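Local coordinates for protein mannose-specific lectin (Galanthus nivalis, PDB 1JPC) that binds alpha-D-linked mannose, with high affinity for alpha-(1-3)-linked mannose oligomers, displays antiviral activity and may contribute to plant defence against infection, at residues A[64-67]-A[68-72]. Sequence-based numbering, arbitrary orientation.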
loop_
_atom_site.group_PDB
_atom_site.type_symbol
_atom_site.label_atom_id
_atom_site.label_comp_id
_atom_site.label_asym_id
_atom_site.label_seq_id
_atom_site.Cartn_x
_atom_site.Cartn_y
_atom_site.Cartn_z
ATOM N N VAL A 64 -21.463 -10.818 11.027
ATOM C CA VAL A 64 -21.842 -9.418 11.220
ATOM C C VAL A 64 -22.708 -9.382 12.491
ATOM O O VAL A 64 -23.755 -10.032 12.548
ATOM C CB VAL A 64 -22.672 -8.877 10.037
ATOM C CG1 VAL A 64 -23.221 -7.491 10.364
ATOM C CG2 VAL A 64 -21.825 -8.806 8.795
ATOM N N TYR A 65 -22.263 -8.656 13.512
ATOM C CA TYR A 65 -22.988 -8.560 14.780
ATOM C C TYR A 65 -23.586 -7.184 15.043
ATOM O O TYR A 65 -22.980 -6.172 14.694
ATOM C CB TYR A 65 -22.048 -8.868 15.948
ATOM C CG TYR A 65 -21.690 -10.319 16.121
ATOM C CD1 TYR A 65 -22.647 -11.247 16.530
ATOM C CD2 TYR A 65 -20.388 -10.765 15.895
ATOM C CE1 TYR A 65 -22.319 -12.585 16.708
ATOM C CE2 TYR A 65 -20.048 -12.103 16.070
ATOM C CZ TYR A 65 -21.019 -13.008 16.477
ATOM O OH TYR A 65 -20.697 -14.334 16.642
ATOM N N ASN A 66 -24.771 -7.129 15.647
ATOM C CA ASN A 66 -25.346 -5.832 15.993
ATOM C C ASN A 66 -24.826 -5.518 17.402
ATOM O O ASN A 66 -24.172 -6.367 18.019
ATOM C CB ASN A 66 -26.887 -5.824 15.895
ATOM C CG ASN A 66 -27.581 -6.681 16.956
ATOM O OD1 ASN A 66 -26.953 -7.291 17.818
ATOM N ND2 ASN A 66 -28.903 -6.710 16.888
ATOM N N PRO A 67 -25.068 -4.307 17.927
ATOM C CA PRO A 67 -24.565 -4.000 19.272
ATOM C C PRO A 67 -24.968 -5.004 20.363
ATOM O O PRO A 67 -24.180 -5.313 21.257
ATOM C CB PRO A 67 -25.131 -2.611 19.531
ATOM C CG PRO A 67 -25.114 -1.998 18.154
ATOM C CD PRO A 67 -25.707 -3.118 17.327
ATOM N N SER A 68 -26.167 -5.561 20.250
ATOM C CA SER A 68 -26.657 -6.533 21.223
ATOM C C SER A 68 -26.025 -7.911 21.018
ATOM O O SER A 68 -26.492 -8.904 21.583
ATOM C CB SER A 68 -28.185 -6.640 21.130
ATOM O OG SER A 68 -28.792 -5.356 21.164
ATOM N N ASN A 69 -24.983 -7.968 20.196
ATOM C CA ASN A 69 -24.269 -9.208 19.893
ATOM C C ASN A 69 -25.082 -10.353 19.290
ATOM O O ASN A 69 -24.794 -11.528 19.538
ATOM C CB ASN A 69 -23.466 -9.699 21.102
ATOM C CG ASN A 69 -22.300 -8.785 21.440
ATOM O OD1 ASN A 69 -21.493 -8.436 20.579
ATOM N ND2 ASN A 69 -22.205 -8.397 22.701
ATOM N N LYS A 70 -26.095 -10.019 18.496
ATOM C CA LYS A 70 -26.898 -11.032 17.820
ATOM C C LYS A 70 -26.383 -11.065 16.375
ATOM O O LYS A 70 -26.158 -10.011 15.774
ATOM C CB LYS A 70 -28.382 -10.643 17.799
ATOM C CG LYS A 70 -28.923 -10.090 19.098
ATOM C CD LYS A 70 -28.930 -11.131 20.198
ATOM C CE LYS A 70 -29.446 -10.540 21.503
ATOM N NZ LYS A 70 -29.405 -11.521 22.622
ATOM N N PRO A 71 -26.132 -12.267 15.821
ATOM C CA PRO A 71 -25.645 -12.398 14.438
ATOM C C PRO A 71 -26.690 -12.036 13.377
ATOM O O PRO A 71 -27.733 -12.679 13.264
ATOM C CB PRO A 71 -25.241 -13.872 14.356
ATOM C CG PRO A 71 -26.143 -14.534 15.352
ATOM C CD PRO A 71 -26.101 -13.567 16.507
ATOM N N ILE A 72 -26.388 -10.999 12.606
ATOM C CA ILE A 72 -27.244 -10.492 11.539
ATOM C C ILE A 72 -27.008 -11.272 10.238
ATOM O O ILE A 72 -27.921 -11.440 9.427
ATOM C CB ILE A 72 -26.940 -8.985 11.278
ATOM C CG1 ILE A 72 -27.145 -8.170 12.559
ATOM C CG2 ILE A 72 -27.788 -8.443 10.144
ATOM C CD1 ILE A 72 -28.540 -8.270 13.154
#
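N66 closes the hairpin turn through both its side chain and its backbone. N66 OD1 accepts a nearly straight hydrogen bond from K70 N at 2.9 Å, with the donor above the plane of the amide. CG lies between the backbone N and the carbonyl carbon (chi1 68°), which turns the amide inward over the loop. The bond ties the start of the loop to the residue just past the turn.

Three backbone hydrogen bonds complete the link. N69 N reaches N66 O at 2.8 Å and closes a type I turn from N66 to N69. N66 N donates to K70 O at 3.2 Å. I72 N donates to V64 O at 2.8 Å. The last two bracket the antiparallel non-hydrogen-bonded pair of Y65 and P71. P71 CA adds a CH...O contact to V64 O.

Apolar contacts lie on both faces. On one, the Y65 ring crosses P71 obliquely, with Y65 CE1 3.9 Å from P71 CD. On the other, V64 CG1 meets I72 CB at 4.1 Å. There I72 CD1 also packs against N66 CB at 4.0 Å, roughly at right angles to the asparagine.

Y65, P71 and I72 belong to a glycan pocket occupied in this structure. The nearest atoms of the Y65 side chain and a bound mannose are about 3 Å apart. Y65 OH makes a weak hydrogen bond with Q57.

The hairpin joins strands 62-65 and 71-74 of a four-stranded antiparallel sheet in the bulb-type lectin domain. Strand 71-74 is outermost within the chain, while strand 53-56 flanks 62-65 on its other side.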